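Local coordinates for penicillin-binding protein 2B (Streptococcus pneumoniae, PDB 2WAD) that probably forms the peptide cross-links between neighbouring glycan strands of peptidoglycan during peripheral cell-wall synthesis, and binds penicillin, at residues T55-R60 with L259-G264; K77-F82 with T189-T194; Y589-G594 with R602-G607; A608-S613 with A636-E641. One frame throughout, in Å; residues are numbered along the deposited sequence.

In the fold
The four contacts fall into two pairs on opposite sides of the chain's centre. Contacts 1 and 2 belong to the penicillin-binding-protein dimerisation domain, with centres about 14 Å apart, and contact 2 is nested along the chain inside the loop that contact 1 closes. Contacts 3 and 4 belong to the transpeptidase domain, with centres about 9 Å apart, and they touch: Ser592 OG lies 2.6 Å from Ile612 O, a probable hydrogen bond. Between the pairs the centres stand about 48 to 64 Å apart. Contact 3 comes near the active site, since the side chain of Val591 is about 9 Å from that of Ser386, the inferred acyl-ester nucleophile; contacts 1 and 2 lie far from it.

Contact 1 of 4, residues T55-R60 with L259-G264. Unlike the reference sequence in segment 55-60: Thr56 (reference Ser).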
loop_
_atom_site.group_PDB
_atom_site.type_symbol
_atom_site.label_atom_id
_atom_site.label_comp_id
_atom_site.label_asym_id
_atom_site.label_seq_id
_atom_site.Cartn_x
_atom_site.Cartn_y
_atom_site.Cartn_z
ATOM N N THR A 55 -3.189 26.592 -17.845
ATOM C CA THR A 55 -2.595 25.265 -17.704
ATOM C C THR A 55 -3.631 24.181 -18.012
ATOM O O THR A 55 -4.701 24.131 -17.402
ATOM C CB THR A 55 -2.038 25.086 -16.273
ATOM O OG1 THR A 55 -1.019 26.067 -16.044
ATOM C CG2 THR A 55 -1.425 23.722 -16.082
ATOM N N THR A 56 -3.326 23.330 -18.985
ATOM C CA THR A 56 -4.144 22.145 -19.207
ATOM C C THR A 56 -3.431 20.837 -18.838
ATOM O O THR A 56 -2.201 20.766 -18.850
ATOM C CB THR A 56 -4.842 22.123 -20.596
ATOM O OG1 THR A 56 -5.324 20.801 -20.868
ATOM C CG2 THR A 56 -3.923 22.598 -21.722
ATOM N N SER A 57 -4.217 19.823 -18.480
ATOM C CA SER A 57 -3.721 18.512 -18.054
ATOM C C SER A 57 -3.233 17.642 -19.211
ATOM O O SER A 57 -3.661 17.807 -20.348
ATOM C CB SER A 57 -4.851 17.763 -17.341
ATOM O OG SER A 57 -5.152 18.378 -16.100
ATOM N N SER A 58 -2.351 16.695 -18.919
ATOM C CA SER A 58 -1.983 15.684 -19.905
ATOM C C SER A 58 -2.398 14.276 -19.473
ATOM O O SER A 58 -3.170 14.110 -18.525
ATOM C CB SER A 58 -0.483 15.733 -20.187
ATOM O OG SER A 58 -0.124 16.941 -20.834
ATOM N N ALA A 59 -1.880 13.280 -20.185
ATOM C CA ALA A 59 -2.146 11.866 -19.932
ATOM C C ALA A 59 -1.275 11.317 -18.809
ATOM O O ALA A 59 -0.105 11.675 -18.705
ATOM C CB ALA A 59 -1.914 11.058 -21.198
ATOM N N ARG A 60 -1.863 10.445 -17.994
ATOM C CA ARG A 60 -1.201 9.820 -16.848
ATOM C C ARG A 60 -0.242 8.739 -17.326
ATOM O O ARG A 60 -0.533 8.037 -18.295
ATOM C CB ARG A 60 -2.230 9.226 -15.886
ATOM C CG ARG A 60 -1.670 8.891 -14.504
ATOM C CD ARG A 60 -2.753 8.425 -13.527
ATOM N NE ARG A 60 -2.244 8.220 -12.170
ATOM C CZ ARG A 60 -2.045 9.185 -11.283
ATOM N NH1 ARG A 60 -2.306 10.449 -11.614
ATOM N NH2 ARG A 60 -1.575 8.883 -10.075
ATOM N N LEU A 259 -8.173 22.251 -10.265
ATOM C CA LEU A 259 -9.223 21.725 -9.398
ATOM C C LEU A 259 -9.931 20.517 -10.008
ATOM O O LEU A 259 -10.566 19.739 -9.294
ATOM C CB LEU A 259 -10.216 22.850 -9.076
ATOM C CG LEU A 259 -11.243 22.826 -7.937
ATOM C CD1 LEU A 259 -10.758 22.123 -6.677
ATOM C CD2 LEU A 259 -11.642 24.266 -7.629
ATOM N N ASN A 260 -9.814 20.362 -11.323
ATOM C CA ASN A 260 -10.415 19.238 -12.042
ATOM C C ASN A 260 -9.412 18.130 -12.378
ATOM O O ASN A 260 -9.718 17.196 -13.131
ATOM C CB ASN A 260 -11.057 19.738 -13.334
ATOM C CG ASN A 260 -10.054 20.409 -14.250
ATOM O OD1 ASN A 260 -9.033 20.936 -13.798
ATOM N ND2 ASN A 260 -10.341 20.391 -15.548
ATOM N N ASP A 261 -8.215 18.247 -11.813
ATOM C CA ASP A 261 -7.139 17.281 -12.026
ATOM C C ASP A 261 -7.483 15.871 -11.573
ATOM O O ASP A 261 -8.137 15.674 -10.552
ATOM C CB ASP A 261 -5.868 17.725 -11.304
ATOM C CG ASP A 261 -5.176 18.881 -12.002
ATOM O OD1 ASP A 261 -5.636 19.301 -13.087
ATOM O OD2 ASP A 261 -4.157 19.363 -11.465
ATOM N N ARG A 262 -7.031 14.891 -12.341
ATOM C CA ARG A 262 -7.164 13.505 -11.923
ATOM C C ARG A 262 -5.895 12.987 -11.263
ATOM O O ARG A 262 -4.827 12.962 -11.871
ATOM C CB ARG A 262 -7.640 12.638 -13.080
ATOM C CG ARG A 262 -9.021 13.073 -13.510
ATOM C CD ARG A 262 -9.663 12.048 -14.389
ATOM N NE ARG A 262 -9.204 12.218 -15.758
ATOM C CZ ARG A 262 -9.430 11.331 -16.718
ATOM N NH1 ARG A 262 -10.099 10.222 -16.430
ATOM N NH2 ARG A 262 -8.986 11.546 -17.952
ATOM N N VAL A 263 -6.040 12.602 -10.000
ATOM C CA VAL A 263 -4.922 12.276 -9.135
ATOM C C VAL A 263 -5.094 10.885 -8.505
ATOM O O VAL A 263 -6.200 10.332 -8.466
ATOM C CB VAL A 263 -4.747 13.356 -8.042
ATOM C CG1 VAL A 263 -4.731 14.746 -8.679
ATOM C CG2 VAL A 263 -5.861 13.265 -7.010
ATOM N N GLY A 264 -3.986 10.308 -8.054
ATOM C CA GLY A 264 -4.031 9.016 -7.380
ATOM C C GLY A 264 -4.569 9.177 -5.973
ATOM O O GLY A 264 -4.149 10.078 -5.248
#
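Arg60 reaches across to the backbone of Arg262, Val263 and Gly264; it buries more surface here than any other residue of the two segments, and its guanidinium group does the touching. Its CG is anti to the backbone N (chi1 -164°) and the chain stays extended from CG to NE, a course that carries the flat end across to the other loop. There the group lies obliquely to the backbone. NH1 is 3.6 Å from Arg262 O and 4.0 Å from Val263 CA, while NH2 is 3.5 Å from Gly264 N. That last pair consists of two donors and cannot be a hydrogen bond. Their closeness is consistent with a shared acceptor, Glu273 OE1, which accepts from Gly264 N and forms a salt bridge with Arg60 NH2; Glu269 takes Arg60 NE in a second salt bridge. The two glutamates probably balance the buried charge, with Arg223 also close by.

At the other end, Ser57 OG comes to 3.2 Å from Asp261 OD1, at an angle too poor for a hydrogen bond. Asp261 OD2 forms a salt bridge with Arg280 and accepts from Ser258 N. The two loops run in nearly the same direction, 21° apart, yet their backbones stay well separated: Ser57 CA and Asp261 CA are 7.0 Å apart. Only 155 Å² is buried between the segments.

Both segments belong to the dimerisation domain. Residues 56-60 lie in the loop between strand 51-55 and strand 63-64, residues 259-264 in the loop between helix 249-255 and helix 267-271, and Arg60 also packs on Leu276 of helix 273-276.

Contact 2 of 4, residues K77-F82 with T189-T194; sequences KQVVSF and TGTIAT
Val79 lays its CG1 methyl over the fork of Thr191, at 3.4 Å from both Thr191 OG1 and Thr191 CG2. The carbon pair is tighter than ordinary van der Waals contact, and the two side chains cross at about a right angle. Thr191 OG1 has its polar partner beyond the segments, in Glu240.

Alongside this overlap, the backbones pair as antiparallel strands. Phe82 and Gly190 form a hydrogen-bonded pair, with Phe82 N 2.9 Å from Gly190 O and Gly190 N 3.0 Å from Phe82 O; Ser81 and Thr191 form the adjoining non-hydrogen-bonded pair. Strand 189-191 is thereby attached as an outer strand to strand 72-83, the middle strand of a three-stranded antiparallel sheet whose other edge is strand 215-225. Ile192 N then donates almost straight to Val80 O at 2.8 Å. Beyond that bond a water takes over, accepting from Val80 N and donating to Ile192 O.

On the face that carries Phe82, Ile192 places CD1 3.7 Å from Phe82 CB, touching the root of that side chain, while its CB faces Val80 CG1 at 4.1 Å. Phe82 CG, anti to the backbone N (chi1 -179°), leads the ring onward to Leu93 of helix 90-100 and Leu181 of helix 169-182.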
loop_
_atom_site.group_PDB
_atom_site.type_symbol
_atom_site.label_atom_id
_atom_site.label_comp_id
_atom_site.label_asym_id
_atom_site.label_seq_id
_atom_site.Cartn_x
_atom_site.Cartn_y
_atom_site.Cartn_z
ATOM N N LYS A 77 -12.101 8.470 -24.911
ATOM C CA LYS A 77 -13.531 8.686 -25.160
ATOM C C LYS A 77 -13.794 9.968 -25.953
ATOM O O LYS A 77 -12.894 10.787 -26.154
ATOM C CB LYS A 77 -14.320 8.705 -23.847
ATOM C CG LYS A 77 -13.766 9.688 -22.830
ATOM C CD LYS A 77 -14.401 9.552 -21.454
ATOM C CE LYS A 77 -13.786 10.554 -20.477
ATOM N NZ LYS A 77 -14.117 10.277 -19.041
ATOM N N GLN A 78 -15.029 10.139 -26.415
ATOM C CA GLN A 78 -15.439 11.398 -27.029
ATOM C C GLN A 78 -16.326 12.178 -26.066
ATOM O O GLN A 78 -17.156 11.584 -25.384
ATOM C CB GLN A 78 -16.168 11.144 -28.345
ATOM C CG GLN A 78 -15.314 10.415 -29.360
ATOM C CD GLN A 78 -15.198 11.192 -30.646
ATOM O OE1 GLN A 78 -14.500 12.210 -30.709
ATOM N NE2 GLN A 78 -15.894 10.729 -31.683
ATOM N N VAL A 79 -16.155 13.496 -26.021
ATOM C CA VAL A 79 -16.699 14.312 -24.936
ATOM C C VAL A 79 -17.113 15.690 -25.453
ATOM O O VAL A 79 -16.523 16.195 -26.404
ATOM C CB VAL A 79 -15.637 14.448 -23.805
ATOM C CG1 VAL A 79 -15.718 15.777 -23.100
ATOM C CG2 VAL A 79 -15.749 13.305 -22.789
ATOM N N VAL A 80 -18.135 16.293 -24.852
ATOM C CA VAL A 80 -18.409 17.707 -25.098
ATOM C C VAL A 80 -17.482 18.565 -24.236
ATOM O O VAL A 80 -17.481 18.420 -23.011
ATOM C CB VAL A 80 -19.874 18.102 -24.832
ATOM C CG1 VAL A 80 -20.060 19.604 -25.054
ATOM C CG2 VAL A 80 -20.798 17.324 -25.753
ATOM N N SER A 81 -16.706 19.438 -24.883
ATOM C CA SER A 81 -15.759 20.313 -24.190
ATOM C C SER A 81 -16.244 21.752 -24.282
ATOM O O SER A 81 -16.839 22.129 -25.296
ATOM C CB SER A 81 -14.373 20.245 -24.829
ATOM O OG SER A 81 -13.626 19.166 -24.314
ATOM N N PHE A 82 -15.977 22.536 -23.235
ATOM C CA PHE A 82 -16.265 23.970 -23.247
ATOM C C PHE A 82 -15.020 24.786 -22.948
ATOM O O PHE A 82 -14.367 24.583 -21.931
ATOM C CB PHE A 82 -17.348 24.323 -22.235
ATOM C CG PHE A 82 -17.713 25.785 -22.223
ATOM C CD1 PHE A 82 -18.196 26.402 -23.365
ATOM C CD2 PHE A 82 -17.585 26.539 -21.061
ATOM C CE1 PHE A 82 -18.550 27.738 -23.355
ATOM C CE2 PHE A 82 -17.935 27.887 -21.047
ATOM C CZ PHE A 82 -18.417 28.484 -22.197
ATOM N N THR A 189 -10.286 24.948 -20.560
ATOM C CA THR A 189 -11.110 24.002 -21.294
ATOM C C THR A 189 -11.510 22.904 -20.314
ATOM O O THR A 189 -10.659 22.229 -19.744
ATOM C CB THR A 189 -10.343 23.378 -22.497
ATOM O OG1 THR A 189 -10.181 24.347 -23.542
ATOM C CG2 THR A 189 -11.101 22.169 -23.071
ATOM N N GLY A 190 -12.807 22.730 -20.096
ATOM C CA GLY A 190 -13.287 21.663 -19.210
ATOM C C GLY A 190 -14.364 20.843 -19.900
ATOM O O GLY A 190 -14.984 21.303 -20.862
ATOM N N THR A 191 -14.581 19.631 -19.404
ATOM C CA THR A 191 -15.562 18.692 -19.927
ATOM C C THR A 191 -16.964 18.978 -19.393
ATOM O O THR A 191 -17.133 19.225 -18.192
ATOM C CB THR A 191 -15.152 17.248 -19.559
ATOM O OG1 THR A 191 -14.041 16.861 -20.371
ATOM C CG2 THR A 191 -16.292 16.259 -19.776
ATOM N N ILE A 192 -17.953 18.951 -20.293
ATOM C CA ILE A 192 -19.363 19.172 -19.941
ATOM C C ILE A 192 -20.079 17.832 -19.771
ATOM O O ILE A 192 -20.515 17.218 -20.749
ATOM C CB ILE A 192 -20.111 20.003 -20.998
ATOM C CG1 ILE A 192 -19.442 21.368 -21.185
ATOM C CG2 ILE A 192 -21.560 20.193 -20.599
ATOM C CD1 ILE A 192 -18.907 21.977 -19.889
ATOM N N ALA A 193 -20.183 17.375 -18.528
ATOM C CA ALA A 193 -20.771 16.071 -18.257
ATOM C C ALA A 193 -22.244 15.964 -18.648
ATOM O O ALA A 193 -23.077 16.807 -18.307
ATOM C CB ALA A 193 -20.547 15.667 -16.807
ATOM N N THR A 194 -22.550 14.912 -19.393
ATOM C CA THR A 194 -23.900 14.678 -19.878
ATOM C C THR A 194 -24.130 13.171 -19.815
ATOM O O THR A 194 -23.182 12.434 -19.575
ATOM C CB THR A 194 -24.033 15.181 -21.332
ATOM O OG1 THR A 194 -25.409 15.168 -21.715
ATOM C CG2 THR A 194 -23.239 14.299 -22.281
HETATM O O HOH W 1 -18.896 15.235 -22.525
#

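Contact 3 of 4, residues Y589-G594 with R602-G607; sequences YQVSHG and RAFSDG. Unlike the reference sequence in segment 589-594: Ser592 (reference Ala). Unlike the reference sequence in segment 602-607: Asp606 (reference Asn).
Arg602 NH1 donates to Gly594 O at 3.2 Å, with an N-H...O angle of 161°. The oxygen lies in the guanidinium plane, but the donor sits 47° out of the carbonyl plane and misses the lone pairs. The arginine chain bends at chi3 (-66°) to bring NH1 round, and the same nitrogen also binds Ser596 O in the intervening loop.

Ser605 OG points at Ser592 O, although the modelled separation is too short to be trusted in detail. The same hydroxyl lies over the centre of one face of the His593 ring, and Tyr589 CE1 covers the opposite face. The ring's rotation is probably restrained by ND1, which donates to Tyr589 O at 2.9 Å, with that oxygen in the ring plane, and weakly to Ser592 OG.

Further out the contact becomes apolar. Val591 CG1 meets the edge of the Phe604 ring, 4.0 Å from CE2, and Ser592 CB lies 3.7 Å from Phe604 CB.

The contact folds the chain after helix 578-593 back against the end of that helix. Phe604 continues onto helix 661-676 and strand 634-638, while Val591 touches Lys615 on strand 613-616, within a Lys-Thr-Gly sequence consistent with the conserved motif of penicillin-binding transpeptidases.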
loop_
_atom_site.group_PDB
_atom_site.type_symbol
_atom_site.label_atom_id
_atom_site.label_comp_id
_atom_site.label_asym_id
_atom_site.label_seq_id
_atom_site.Cartn_x
_atom_site.Cartn_y
_atom_site.Cartn_z
ATOM N N TYR A 589 20.414 -22.572 9.861
ATOM C CA TYR A 589 20.857 -23.617 8.945
ATOM C C TYR A 589 20.579 -25.004 9.523
ATOM O O TYR A 589 20.124 -25.893 8.812
ATOM C CB TYR A 589 22.347 -23.477 8.618
ATOM C CG TYR A 589 22.868 -24.621 7.760
ATOM C CD1 TYR A 589 22.762 -24.591 6.367
ATOM C CD2 TYR A 589 23.449 -25.744 8.347
ATOM C CE1 TYR A 589 23.218 -25.631 5.593
ATOM C CE2 TYR A 589 23.919 -26.791 7.575
ATOM C CZ TYR A 589 23.805 -26.716 6.199
ATOM O OH TYR A 589 24.256 -27.730 5.400
ATOM N N GLN A 590 20.834 -25.172 10.819
ATOM C CA GLN A 590 20.570 -26.418 11.532
ATOM C C GLN A 590 19.078 -26.707 11.760
ATOM O O GLN A 590 18.689 -27.857 11.946
ATOM C CB GLN A 590 21.373 -26.445 12.848
ATOM C CG GLN A 590 22.918 -26.536 12.646
ATOM C CD GLN A 590 23.731 -26.803 13.923
ATOM O OE1 GLN A 590 23.217 -27.259 14.952
ATOM N NE2 GLN A 590 25.020 -26.490 13.859
ATOM N N VAL A 591 18.241 -25.676 11.772
ATOM C CA VAL A 591 16.798 -25.855 11.848
ATOM C C VAL A 591 16.370 -26.730 10.667
ATOM O O VAL A 591 15.429 -27.522 10.781
ATOM C CB VAL A 591 16.067 -24.488 11.710
ATOM C CG1 VAL A 591 14.604 -24.672 11.317
ATOM C CG2 VAL A 591 16.180 -23.678 13.000
ATOM N N SER A 592 17.048 -26.567 9.531
ATOM C CA SER A 592 16.639 -27.253 8.308
ATOM C C SER A 592 17.553 -28.417 7.912
ATOM O O SER A 592 17.207 -29.158 7.004
ATOM C CB SER A 592 16.524 -26.295 7.128
ATOM O OG SER A 592 17.752 -25.621 6.918
ATOM N N HIS A 593 18.699 -28.574 8.574
ATOM C CA HIS A 593 19.690 -29.584 8.197
ATOM C C HIS A 593 20.062 -30.501 9.354
ATOM O O HIS A 593 20.835 -31.442 9.167
ATOM C CB HIS A 593 20.959 -28.968 7.590
ATOM C CG HIS A 593 20.731 -28.282 6.270
ATOM N ND1 HIS A 593 20.169 -27.024 6.161
ATOM C CD2 HIS A 593 21.006 -28.677 5.006
ATOM C CE1 HIS A 593 20.096 -26.684 4.887
ATOM N NE2 HIS A 593 20.585 -27.673 4.164
ATOM N N GLY A 594 19.527 -30.228 10.544
ATOM C CA GLY A 594 19.909 -30.969 11.747
ATOM C C GLY A 594 19.465 -32.426 11.797
ATOM O O GLY A 594 18.582 -32.849 11.059
ATOM N N ARG A 602 13.370 -29.853 9.305
ATOM C CA ARG A 602 13.770 -30.651 8.144
ATOM C C ARG A 602 12.773 -30.589 6.981
ATOM O O ARG A 602 13.145 -30.805 5.821
ATOM C CB ARG A 602 14.083 -32.110 8.554
ATOM C CG ARG A 602 15.394 -32.246 9.354
ATOM C CD ARG A 602 15.645 -33.695 9.776
ATOM N NE ARG A 602 14.639 -34.137 10.737
ATOM C CZ ARG A 602 14.887 -34.408 12.017
ATOM N NH1 ARG A 602 16.118 -34.314 12.508
ATOM N NH2 ARG A 602 13.900 -34.778 12.819
ATOM N N ALA A 603 11.507 -30.268 7.250
ATOM C CA ALA A 603 10.578 -30.083 6.126
ATOM C C ALA A 603 11.008 -29.027 5.097
ATOM O O ALA A 603 10.638 -29.144 3.915
ATOM C CB ALA A 603 9.131 -29.843 6.598
ATOM N N PHE A 604 11.779 -28.030 5.542
ATOM C CA PHE A 604 12.375 -27.005 4.662
ATOM C C PHE A 604 13.244 -27.617 3.550
ATOM O O PHE A 604 13.261 -27.099 2.441
ATOM C CB PHE A 604 13.295 -26.020 5.419
ATOM C CG PHE A 604 12.581 -24.929 6.176
ATOM C CD1 PHE A 604 11.708 -24.074 5.530
ATOM C CD2 PHE A 604 12.826 -24.740 7.536
ATOM C CE1 PHE A 604 11.051 -23.051 6.206
ATOM C CE2 PHE A 604 12.184 -23.702 8.238
ATOM C CZ PHE A 604 11.287 -22.858 7.571
ATOM N N SER A 605 14.013 -28.655 3.873
ATOM C CA SER A 605 14.995 -29.222 2.938
ATOM C C SER A 605 14.422 -30.349 2.087
ATOM O O SER A 605 15.041 -30.737 1.102
ATOM C CB SER A 605 16.198 -29.798 3.683
ATOM O OG SER A 605 16.681 -28.902 4.659
ATOM N N ASP A 606 13.251 -30.858 2.463
ATOM C CA ASP A 606 12.658 -32.037 1.819
ATOM C C ASP A 606 12.132 -31.725 0.416
ATOM O O ASP A 606 11.009 -31.236 0.256
ATOM C CB ASP A 606 11.542 -32.611 2.700
ATOM C CG ASP A 606 10.925 -33.888 2.134
ATOM O OD1 ASP A 606 11.358 -34.368 1.059
ATOM O OD2 ASP A 606 9.994 -34.418 2.783
ATOM N N GLY A 607 12.945 -32.013 -0.595
ATOM C CA GLY A 607 12.631 -31.617 -1.965
ATOM C C GLY A 607 13.092 -30.205 -2.315
ATOM O O GLY A 607 12.704 -29.657 -3.345
#

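Contact 4 of 4, residues A608-S613 with A636-E641; sequences ATVSIS and AYAPTE. Unlike the reference sequence in segment 608-613: Thr609 (reference Leu). Unlike the reference sequence in segment 636-641: Thr640 (reference Ser), Glu641 (reference Asp).
Ser613 and Tyr637 form an antiparallel hydrogen-bonded pair where strand 613-616, an outer strand of the transpeptidase domain's six-stranded antiparallel sheet, joins strand 634-638. Ser613 N donates to Tyr637 O at 3.1 Å, and Tyr637 N returns the bond to Ser613 O at 2.8 Å. Backbone bonding carries on past the strand end. The peptide bond before Pro639 is cis, and beyond it Thr640 N reaches Ser611 O at 2.8 Å, with the donor 40° out of the carbonyl plane.

Hydroxyl groups supply the second kind of interaction. Thr640 OG1 stands between two serines, hydrogen-bonded to Ser611 OG at 2.7 Å and to Ser613 OG at 2.8 Å. Tyr589 of helix 578-593 packs against Thr640 and Ser611 as well.

Aromatic contact comes next. Tyr637 CG is set between the backbone N and the carbonyl carbon (chi1 58°), which turns the ring back over Ser613. Ser613 CB makes a CH-pi contact from above one face, 4.0 Å from the ring centroid and 26° off its normal. Helix 525-536 also packs against this ring, through Val532, Ile535 and Ala536.

Apolar packing gathers round Ala636 and Ala638. Val610 CG2 meets Ala638 CB at 3.7 Å, Ile612 CG2 rests against Ala636 CB, and Ile670 of helix 661-676 touches Val610 and both alanines.

A single water joins the hydroxyls of the strand pair, hydrogen-bonded to Ser613 OG and, at 2.7 Å, to Tyr637 OH.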
loop_
_atom_site.group_PDB
_atom_site.type_symbol
_atom_site.label_atom_id
_atom_site.label_comp_id
_atom_site.label_asym_id
_atom_site.label_seq_id
_atom_site.Cartn_x
_atom_site.Cartn_y
_atom_site.Cartn_z
ATOM N N ALA A 608 13.938 -29.627 -1.466
ATOM C CA ALA A 608 14.582 -28.335 -1.726
ATOM C C ALA A 608 15.588 -28.363 -2.878
ATOM O O ALA A 608 16.516 -29.178 -2.857
ATOM C CB ALA A 608 15.266 -27.829 -0.464
ATOM N N THR A 609 15.427 -27.461 -3.852
ATOM C CA THR A 609 16.316 -27.414 -5.020
ATOM C C THR A 609 17.536 -26.508 -4.813
ATOM O O THR A 609 18.471 -26.531 -5.613
ATOM C CB THR A 609 15.571 -27.040 -6.333
ATOM O OG1 THR A 609 15.096 -25.685 -6.276
ATOM C CG2 THR A 609 14.395 -27.952 -6.566
ATOM N N VAL A 610 17.511 -25.705 -3.748
ATOM C CA VAL A 610 18.680 -24.978 -3.249
ATOM C C VAL A 610 18.704 -25.155 -1.739
ATOM O O VAL A 610 17.681 -25.498 -1.139
ATOM C CB VAL A 610 18.611 -23.439 -3.520
ATOM C CG1 VAL A 610 18.918 -23.116 -4.979
ATOM C CG2 VAL A 610 17.272 -22.863 -3.069
ATOM N N SER A 611 19.866 -24.918 -1.139
ATOM C CA SER A 611 20.023 -24.964 0.306
ATOM C C SER A 611 19.218 -23.841 0.972
ATOM O O SER A 611 19.406 -22.669 0.665
ATOM C CB SER A 611 21.499 -24.828 0.663
ATOM O OG SER A 611 21.660 -24.767 2.073
ATOM N N ILE A 612 18.335 -24.224 1.887
ATOM C CA ILE A 612 17.401 -23.344 2.568
ATOM C C ILE A 612 17.733 -23.290 4.062
ATOM O O ILE A 612 17.978 -24.333 4.690
ATOM C CB ILE A 612 15.949 -23.865 2.393
ATOM C CG1 ILE A 612 15.570 -23.822 0.909
ATOM C CG2 ILE A 612 14.989 -23.015 3.214
ATOM C CD1 ILE A 612 14.185 -24.235 0.602
ATOM N N SER A 613 17.765 -22.071 4.604
ATOM C CA SER A 613 17.891 -21.833 6.042
ATOM C C SER A 613 16.607 -21.155 6.530
ATOM O O SER A 613 15.963 -20.414 5.784
ATOM C CB SER A 613 19.099 -20.936 6.306
ATOM O OG SER A 613 20.297 -21.531 5.831
ATOM N N ALA A 636 12.253 -18.048 6.022
ATOM C CA ALA A 636 13.343 -18.779 5.379
ATOM C C ALA A 636 14.092 -17.867 4.413
ATOM O O ALA A 636 13.528 -16.897 3.914
ATOM C CB ALA A 636 12.775 -19.994 4.594
ATOM N N TYR A 637 15.343 -18.200 4.110
ATOM C CA TYR A 637 16.040 -17.598 2.968
ATOM C C TYR A 637 16.900 -18.627 2.234
ATOM O O TYR A 637 17.118 -19.733 2.739
ATOM C CB TYR A 637 16.891 -16.402 3.399
ATOM C CG TYR A 637 17.941 -16.727 4.442
ATOM C CD1 TYR A 637 19.176 -17.263 4.090
ATOM C CD2 TYR A 637 17.676 -16.531 5.799
ATOM C CE1 TYR A 637 20.134 -17.579 5.073
ATOM C CE2 TYR A 637 18.627 -16.809 6.772
ATOM C CZ TYR A 637 19.845 -17.352 6.404
ATOM O OH TYR A 637 20.759 -17.649 7.399
ATOM N N ALA A 638 17.384 -18.258 1.050
ATOM C CA ALA A 638 18.098 -19.173 0.161
ATOM C C ALA A 638 18.648 -18.413 -1.041
ATOM O O ALA A 638 18.109 -17.387 -1.443
ATOM C CB ALA A 638 17.158 -20.303 -0.335
ATOM N N PRO A 639 19.721 -18.932 -1.647
ATOM C CA PRO A 639 20.416 -20.076 -1.077
ATOM C C PRO A 639 21.220 -19.715 0.167
ATOM O O PRO A 639 21.640 -18.567 0.341
ATOM C CB PRO A 639 21.332 -20.555 -2.209
ATOM C CG PRO A 639 21.152 -19.627 -3.353
ATOM C CD PRO A 639 19.984 -18.729 -3.084
ATOM N N THR A 640 21.398 -20.676 1.063
ATOM C CA THR A 640 22.099 -20.390 2.302
ATOM C C THR A 640 23.328 -19.509 2.058
ATOM O O THR A 640 23.520 -18.504 2.737
ATOM C CB THR A 640 22.487 -21.693 3.009
ATOM O OG1 THR A 640 21.290 -22.385 3.386
ATOM C CG2 THR A 640 23.341 -21.432 4.244
ATOM N N GLU A 641 24.161 -19.865 1.086
ATOM C CA GLU A 641 25.490 -19.261 1.033
ATOM C C GLU A 641 25.469 -17.884 0.374
ATOM O O GLU A 641 26.405 -17.103 0.512
ATOM C CB GLU A 641 26.476 -20.190 0.319
ATOM C CG GLU A 641 26.577 -21.605 0.897
ATOM C CD GLU A 641 27.654 -21.750 1.961
ATOM O OE1 GLU A 641 28.779 -21.243 1.747
ATOM O OE2 GLU A 641 27.392 -22.381 3.011
HETATM O O HOH W 2 22.216 -19.956 7.296
#